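Local coordinates for endo-beta-1,4-glucanase (cellulase B) (Bacillus halodurans, PDB 4V2X), which probably hydrolyses beta-glucans as a family 5 glycoside hydrolase, its catalytic module joined to an Ig-like module and a CBM46 carbohydrate-binding module, at residues Asp406-Leu411 / Gly438-Val443; Pro430-Glu435 / Lys444-Ser449. All coordinates share one frame; numbering follows the deposited sequence.

Interaction 1. Residues Asp406-Leu411 / Gly438-Val443; sequences DATVSL and GERLTV
Ala407 and Val443 form a hydrogen-bonded antiparallel pair, and Val409 with Leu441 forms the next one along. In the first, Val443 N donates to Ala407 O at 2.7 Å, and Ala407 N donates back to Val443 O. In the second, Val409 N reaches Leu441 O at 2.8 Å, and Leu441 N returns a bond to Val409 O. Leu411 N gives a last bond to Glu439 O at 2.8 Å. Thr408 opposite Thr442 and Ser410 opposite Arg440 are the non-hydrogen-bonded pairs, and Thr408 CA sends a CA-H...O contact to Leu441 O.

On the face of Thr408 and Thr442 the polar side chains meet. Both threonines set OG1 anti to the carbonyl carbon (chi1 -62° and -63°), which turns the hydroxyls toward each other; OG1 to OG1 is 2.8 Å. Thr408 CG2 takes the other branch and meets the edge of the Arg440 guanidinium, 3.5 Å from NE, while the bent arginine chain brings CD past Ser410 OG.

The other face is apolar. Val409 and Leu441 lie side by side pointing the same way, with Val409 CG2 4.0 Å from Leu441 CB, and Leu411 CG comes to that same CB from an oblique direction. Phe475 of strand 473-480 packs against all three.

Such alternation is the signature of an amphipathic strand pair: valine and leucine side chains pack into the interior of the Ig-like sandwich, while on the outer face the threonine hydroxyls share one hydrogen bond, in which either may be the donor, and Arg440 suits its exposed place with an apolar stem and a charged end that leans toward the Thr408 methyl.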
ATOM      1  N   ASP A 406      21.909  10.550 -58.732  1.00 21.28           N
ATOM      2  CA  ASP A 406      22.573  10.191 -57.483  1.00 21.96           C
ATOM      3  C   ASP A 406      21.531  10.148 -56.374  1.00 22.08           C
ATOM      4  O   ASP A 406      20.628  10.991 -56.327  1.00 24.01           O
ATOM      5  CB  ASP A 406      23.658  11.204 -57.114  1.00 23.30           C
ATOM      6  CG  ASP A 406      24.785  11.271 -58.129  1.00 24.63           C
ATOM      7  OD1 ASP A 406      24.869  10.410 -59.029  1.00 24.08           O
ATOM      8  OD2 ASP A 406      25.603  12.206 -58.017  1.00 28.46           O
ATOM      9  N   ALA A 407      21.634   9.141 -55.510  1.00 19.99           N
ATOM     10  CA  ALA A 407      20.783   9.033 -54.343  1.00 19.21           C
ATOM     11  C   ALA A 407      21.595   9.427 -53.126  1.00 18.98           C
ATOM     12  O   ALA A 407      22.664   8.862 -52.881  1.00 19.12           O
ATOM     13  CB  ALA A 407      20.277   7.610 -54.189  1.00 19.43           C
ATOM     14  N   THR A 408      21.100  10.400 -52.375  1.00 18.30           N
ATOM     15  CA  THR A 408      21.744  10.806 -51.132  1.00 19.98           C
ATOM     16  C   THR A 408      20.831  10.462 -49.962  1.00 19.75           C
ATOM     17  O   THR A 408      19.655  10.832 -49.948  1.00 21.91           O
ATOM     18  CB  THR A 408      22.109  12.301 -51.131  1.00 21.89           C
ATOM     19  OG1 THR A 408      23.051  12.552 -52.181  1.00 22.57           O
ATOM     20  CG2 THR A 408      22.736  12.701 -49.801  1.00 22.21           C
ATOM     21  N   VAL A 409      21.381   9.740 -48.992  1.00 18.98           N
ATOM     22  CA  VAL A 409      20.635   9.315 -47.816  1.00 18.70           C
ATOM     23  C   VAL A 409      21.406   9.697 -46.557  1.00 18.41           C
ATOM     24  O   VAL A 409      22.642   9.717 -46.555  1.00 19.06           O
ATOM     25  CB  VAL A 409      20.358   7.789 -47.817  1.00 19.20           C
ATOM     26  CG1 VAL A 409      19.346   7.429 -48.898  1.00 20.56           C
ATOM     27  CG2 VAL A 409      21.634   6.979 -48.007  1.00 20.02           C
ATOM     28  N   SER A 410      20.665  10.004 -45.499  1.00 16.79           N
ATOM     29  CA  SER A 410      21.247  10.331 -44.204  1.00 17.16           C
ATOM     30  C   SER A 410      21.480   9.060 -43.405  1.00 16.43           C
ATOM     31  O   SER A 410      20.572   8.248 -43.253  1.00 14.71           O
ATOM     32  CB  SER A 410      20.330  11.265 -43.419  1.00 19.16           C
ATOM     33  OG  SER A 410      20.316  12.554 -44.011  1.00 23.14           O
ATOM     34  N   LEU A 411      22.707   8.908 -42.910  1.00 15.97           N
ATOM     35  CA  LEU A 411      23.070   7.842 -42.010  1.00 16.63           C
ATOM     36  C   LEU A 411      23.053   8.369 -40.591  1.00 16.38           C
ATOM     37  O   LEU A 411      23.242   9.557 -40.352  1.00 16.92           O
ATOM     38  CB  LEU A 411      24.491   7.347 -42.303  1.00 16.26           C
ATOM     39  CG  LEU A 411      24.826   6.858 -43.710  1.00 17.03           C
ATOM     40  CD1 LEU A 411      26.279   6.397 -43.750  1.00 16.67           C
ATOM     41  CD2 LEU A 411      23.879   5.750 -44.154  1.00 17.23           C
ATOM     42  N   GLY A 438      30.114  13.911 -44.099  1.00 26.84           N
ATOM     43  CA  GLY A 438      29.539  13.853 -42.761  1.00 27.43           C
ATOM     44  C   GLY A 438      28.758  12.561 -42.618  1.00 25.62           C
ATOM     45  O   GLY A 438      29.318  11.475 -42.735  1.00 25.23           O
ATOM     46  N   GLU A 439      27.456  12.685 -42.401  1.00 24.13           N
ATOM     47  CA  GLU A 439      26.569  11.525 -42.345  1.00 23.76           C
ATOM     48  C   GLU A 439      25.693  11.409 -43.593  1.00 23.09           C
ATOM     49  O   GLU A 439      24.795  10.564 -43.637  1.00 22.50           O
ATOM     50  CB  GLU A 439      25.704  11.578 -41.078  1.00 25.93           C
ATOM     51  CG  GLU A 439      26.473  11.248 -39.806  1.00 26.93           C
ATOM     52  CD  GLU A 439      25.582  11.147 -38.580  1.00 29.03           C
ATOM     53  OE1 GLU A 439      24.787  12.081 -38.337  1.00 32.77           O
ATOM     54  OE2 GLU A 439      25.677  10.139 -37.848  1.00 25.39           O
ATOM     55  N   ARG A 440      25.954  12.241 -44.603  1.00 21.32           N
ATOM     56  CA  ARG A 440      25.236  12.165 -45.879  1.00 22.15           C
ATOM     57  C   ARG A 440      25.964  11.238 -46.847  1.00 20.64           C
ATOM     58  O   ARG A 440      27.045  11.569 -47.348  1.00 20.16           O
ATOM     59  CB  ARG A 440      25.095  13.549 -46.514  1.00 27.44           C
ATOM     60  CG  ARG A 440      24.312  14.543 -45.674  1.00 31.85           C
ATOM     61  CD  ARG A 440      22.813  14.332 -45.809  1.00 37.17           C
ATOM     62  NE  ARG A 440      22.301  14.842 -47.083  1.00 45.49           N
ATOM     63  CZ  ARG A 440      22.103  16.133 -47.363  1.00 56.30           C
ATOM     64  NH1 ARG A 440      22.364  17.081 -46.462  1.00 60.34           N
ATOM     65  NH2 ARG A 440      21.636  16.482 -48.558  1.00 58.33           N
ATOM     66  N   LEU A 441      25.359  10.079 -47.102  1.00 18.67           N
ATOM     67  CA  LEU A 441      25.881   9.106 -48.061  1.00 18.10           C
ATOM     68  C   LEU A 441      25.267   9.310 -49.437  1.00 18.36           C
ATOM     69  O   LEU A 441      24.046   9.243 -49.591  1.00 18.35           O
ATOM     70  CB  LEU A 441      25.572   7.683 -47.598  1.00 17.16           C
ATOM     71  CG  LEU A 441      26.009   6.545 -48.529  1.00 17.62           C
ATOM     72  CD1 LEU A 441      27.524   6.492 -48.664  1.00 17.90           C
ATOM     73  CD2 LEU A 441      25.473   5.213 -48.030  1.00 17.65           C
ATOM     74  N   THR A 442      26.112   9.530 -50.437  1.00 18.16           N
ATOM     75  CA  THR A 442      25.657   9.613 -51.817  1.00 17.81           C
ATOM     76  C   THR A 442      26.070   8.360 -52.575  1.00 18.08           C
ATOM     77  O   THR A 442      27.255   8.023 -52.627  1.00 19.01           O
ATOM     78  CB  THR A 442      26.236  10.851 -52.534  1.00 19.24           C
ATOM     79  OG1 THR A 442      25.761  12.037 -51.896  1.00 20.26           O
ATOM     80  CG2 THR A 442      25.821  10.873 -53.991  1.00 20.43           C
ATOM     81  N   VAL A 443      25.088   7.668 -53.145  1.00 18.33           N
ATOM     82  CA  VAL A 443      25.344   6.580 -54.073  1.00 18.91           C
ATOM     83  C   VAL A 443      25.206   7.134 -55.493  1.00 19.78           C
ATOM     84  O   VAL A 443      24.151   7.644 -55.872  1.00 19.72           O
ATOM     85  CB  VAL A 443      24.366   5.403 -53.872  1.00 19.51           C
ATOM     86  CG1 VAL A 443      24.760   4.233 -54.766  1.00 19.78           C
ATOM     87  CG2 VAL A 443      24.329   4.969 -52.413  1.00 19.52           C
TER

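Interaction 2. Residues Pro430-Glu435 / Lys444-Ser449; sequences PGQDYE and KAHVLS
His446 points its ring edge at Asp433, and the two side chains cross at about a right angle. The imidazole and carboxylate planes stand 60° apart, yet Asp433 OD1 lies almost in the ring plane, in line with the N-H that the imidazole offers at its rim; this His-carboxylate hydrogen bond, 2.7 Å from NE2 to OD1, is nearly straight at 172°. The ring is placed there by an unusual first torsion for a helix residue (chi1 63°), with CG between the backbone N and carbonyl carbon. Its edge also meets Gln432 O, 3.1 Å from CE1.

Asp433 OD1 takes a second bond on its syn side, from Gln432 NE2, whereas the histidine arrives on the anti side. With OD2 bound to Thr429 N, both carboxylate oxygens have donors, which suits a buried aspartate in an otherwise exposed turn and would probably steady its negative charge. Asp433 CB, meanwhile, rests on Val447 CG2 at 3.7 Å.

Lys444 lies over the peptide of the other segment. Bent at chi2 and chi4, its chain carries CB and CG across Asp433 O before NZ reaches the anti lone pair of Glu435 OE2 at 3.0 Å, a salt bridge. The long, flexible lysine can also span to Gly431 O, a weak bond; Gly431 itself has a positive phi, easily adopted without a side chain. The backbone adds Lys444 N to Asp433 O, 3.1 Å.

Lys444 occupies the N-cap position of helix 445-452, its side chain turned to the 430-435 turn, while Asp406 OD1 takes the Ala445 N-H. The contact thus ties the helix start to the turn leading into strand 434-437, where Tyr434 packs on Leu418 and Leu421 of strand 418-423.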
ATOM      1  N   PRO A 430      35.454   4.080 -53.390  1.00 24.25           N
ATOM      2  CA  PRO A 430      35.201   5.379 -52.763  1.00 24.50           C
ATOM      3  C   PRO A 430      35.485   6.529 -53.723  1.00 27.07           C
ATOM      4  O   PRO A 430      36.429   6.446 -54.513  1.00 26.20           O
ATOM      5  CB  PRO A 430      36.191   5.414 -51.592  1.00 25.73           C
ATOM      6  CG  PRO A 430      36.529   3.994 -51.314  1.00 26.23           C
ATOM      7  CD  PRO A 430      36.372   3.242 -52.595  1.00 25.10           C
ATOM      8  N   GLY A 431      34.663   7.576 -53.663  1.00 26.85           N
ATOM      9  CA  GLY A 431      34.802   8.732 -54.542  1.00 27.30           C
ATOM     10  C   GLY A 431      34.155   8.499 -55.890  1.00 27.61           C
ATOM     11  O   GLY A 431      33.218   9.203 -56.263  1.00 29.95           O
ATOM     12  N   GLN A 432      34.662   7.510 -56.621  1.00 27.75           N
ATOM     13  CA  GLN A 432      34.151   7.170 -57.945  1.00 27.91           C
ATOM     14  C   GLN A 432      32.683   6.745 -57.891  1.00 26.14           C
ATOM     15  O   GLN A 432      31.863   7.260 -58.642  1.00 24.85           O
ATOM     16  CB  GLN A 432      34.990   6.043 -58.556  1.00 32.76           C
ATOM     17  CG  GLN A 432      34.599   5.657 -59.976  1.00 37.57           C
ATOM     18  CD  GLN A 432      35.093   4.271 -60.361  1.00 42.85           C
ATOM     19  OE1 GLN A 432      36.298   4.039 -60.467  1.00 43.41           O
ATOM     20  NE2 GLN A 432      34.160   3.342 -60.579  1.00 44.68           N
ATOM     21  N   ASP A 433      32.369   5.803 -57.004  1.00 23.50           N
ATOM     22  CA  ASP A 433      31.043   5.176 -56.958  1.00 21.36           C
ATOM     23  C   ASP A 433      30.136   5.703 -55.847  1.00 20.71           C
ATOM     24  O   ASP A 433      28.919   5.538 -55.920  1.00 19.90           O
ATOM     25  CB  ASP A 433      31.191   3.668 -56.799  1.00 20.91           C
ATOM     26  CG  ASP A 433      31.906   3.015 -57.966  1.00 22.08           C
ATOM     27  OD1 ASP A 433      31.804   3.519 -59.109  1.00 22.52           O
ATOM     28  OD2 ASP A 433      32.567   1.981 -57.736  1.00 21.65           O
ATOM     29  N   TYR A 434      30.722   6.313 -54.822  1.00 19.29           N
ATOM     30  CA  TYR A 434      29.960   6.885 -53.721  1.00 19.83           C
ATOM     31  C   TYR A 434      30.781   7.903 -52.934  1.00 21.28           C
ATOM     32  O   TYR A 434      32.014   7.934 -53.019  1.00 22.28           O
ATOM     33  CB  TYR A 434      29.468   5.778 -52.773  1.00 19.44           C
ATOM     34  CG  TYR A 434      30.556   5.100 -51.979  1.00 19.51           C
ATOM     35  CD1 TYR A 434      31.257   4.014 -52.504  1.00 19.14           C
ATOM     36  CD2 TYR A 434      30.874   5.530 -50.697  1.00 18.99           C
ATOM     37  CE1 TYR A 434      32.250   3.388 -51.773  1.00 20.29           C
ATOM     38  CE2 TYR A 434      31.864   4.913 -49.962  1.00 20.15           C
ATOM     39  CZ  TYR A 434      32.547   3.841 -50.501  1.00 20.34           C
ATOM     40  OH  TYR A 434      33.527   3.226 -49.762  1.00 22.59           O
ATOM     41  N   GLU A 435      30.083   8.729 -52.161  1.00 23.33           N
ATOM     42  CA  GLU A 435      30.725   9.668 -51.257  1.00 24.93           C
ATOM     43  C   GLU A 435      30.036   9.675 -49.921  1.00 25.74           C
ATOM     44  O   GLU A 435      28.817   9.536 -49.843  1.00 24.58           O
ATOM     45  CB  GLU A 435      30.649  11.087 -51.807  1.00 27.76           C
ATOM     46  CG  GLU A 435      31.350  11.290 -53.126  1.00 30.43           C
ATOM     47  CD  GLU A 435      31.299  12.739 -53.554  1.00 34.94           C
ATOM     48  OE1 GLU A 435      31.446  13.619 -52.674  1.00 35.00           O
ATOM     49  OE2 GLU A 435      31.100  12.995 -54.758  1.00 37.48           O
ATOM     50  N   LYS A 444      26.268   7.015 -56.285  1.00 20.02           N
ATOM     51  CA  LYS A 444      26.287   7.629 -57.615  1.00 21.48           C
ATOM     52  C   LYS A 444      25.337   6.929 -58.598  1.00 20.44           C
ATOM     53  O   LYS A 444      25.144   5.708 -58.553  1.00 18.97           O
ATOM     54  CB  LYS A 444      27.712   7.663 -58.176  1.00 23.81           C
ATOM     55  CG  LYS A 444      28.697   8.482 -57.355  1.00 27.07           C
ATOM     56  CD  LYS A 444      28.463   9.976 -57.488  1.00 32.05           C
ATOM     57  CE  LYS A 444      29.280  10.765 -56.474  1.00 36.61           C
ATOM     58  NZ  LYS A 444      30.747  10.676 -56.702  1.00 40.54           N
ATOM     59  N   ALA A 445      24.754   7.732 -59.485  1.00 19.71           N
ATOM     60  CA  ALA A 445      23.791   7.280 -60.487  1.00 19.17           C
ATOM     61  C   ALA A 445      24.195   6.015 -61.244  1.00 19.01           C
ATOM     62  O   ALA A 445      23.369   5.120 -61.438  1.00 18.69           O
ATOM     63  CB  ALA A 445      23.532   8.407 -61.483  1.00 19.86           C
ATOM     64  N   HIS A 446      25.454   5.940 -61.677  1.00 19.47           N
ATOM     65  CA  HIS A 446      25.896   4.804 -62.494  1.00 20.88           C
ATOM     66  C   HIS A 446      25.818   3.485 -61.735  1.00 21.13           C
ATOM     67  O   HIS A 446      25.608   2.437 -62.338  1.00 22.71           O
ATOM     68  CB  HIS A 446      27.302   5.018 -63.080  1.00 22.31           C
ATOM     69  CG  HIS A 446      28.384   5.138 -62.055  1.00 22.15           C
ATOM     70  ND1 HIS A 446      28.739   6.342 -61.488  1.00 23.53           N
ATOM     71  CD2 HIS A 446      29.199   4.208 -61.501  1.00 23.37           C
ATOM     72  CE1 HIS A 446      29.720   6.150 -60.626  1.00 23.39           C
ATOM     73  NE2 HIS A 446      30.020   4.865 -60.616  1.00 23.16           N
ATOM     74  N   VAL A 447      25.973   3.545 -60.413  1.00 19.90           N
ATOM     75  CA  VAL A 447      25.821   2.358 -59.565  1.00 18.63           C
ATOM     76  C   VAL A 447      24.362   1.910 -59.543  1.00 18.48           C
ATOM     77  O   VAL A 447      24.064   0.728 -59.694  1.00 19.51           O
ATOM     78  CB  VAL A 447      26.296   2.623 -58.121  1.00 18.56           C
ATOM     79  CG1 VAL A 447      25.990   1.426 -57.220  1.00 18.56           C
ATOM     80  CG2 VAL A 447      27.786   2.953 -58.094  1.00 18.67           C
ATOM     81  N   LEU A 448      23.456   2.863 -59.353  1.00 17.22           N
ATOM     82  CA  LEU A 448      22.030   2.569 -59.317  1.00 17.07           C
ATOM     83  C   LEU A 448      21.532   2.109 -60.684  1.00 18.50           C
ATOM     84  O   LEU A 448      20.723   1.192 -60.774  1.00 17.87           O
ATOM     85  CB  LEU A 448      21.244   3.792 -58.829  1.00 16.96           C
ATOM     86  CG  LEU A 448      21.598   4.259 -57.411  1.00 16.84           C
ATOM     87  CD1 LEU A 448      20.976   5.615 -57.113  1.00 17.19           C
ATOM     88  CD2 LEU A 448      21.168   3.243 -56.365  1.00 16.46           C
ATOM     89  N   SER A 449      22.036   2.741 -61.740  1.00 19.54           N
ATOM     90  CA  SER A 449      21.719   2.328 -63.106  1.00 21.57           C
ATOM     91  C   SER A 449      22.188   0.896 -63.384  1.00 21.82           C
ATOM     92  O   SER A 449      21.463   0.122 -63.992  1.00 22.63           O
ATOM     93  CB  SER A 449      22.325   3.308 -64.118  1.00 23.89           C
ATOM     94  OG  SER A 449      22.029   2.907 -65.440  1.00 30.88           O
TER

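Overall arrangement
The two contacts belong to one module, the Ig-like domain, with centres about 11 Å apart. Their segments alternate along the chain: 406-411, 430-435, 438-443, 444-449. Strand 440-443 stands between strands 407-412 and 434-437 in a four-stranded antiparallel sheet, so interaction 1 joins it to one neighbour while interaction 2 takes up the turn entering strand 434-437 and helix 445-452, which follows strand 440-443. Thr442 N to Glu435 O stitches the two contacts through the sheet, and Asp406 links interaction 1 to the helix start. Inner strand pair, edge strand, turn and short helix are thus bound together on one side of the Ig-like module, away from the catalytic barrel.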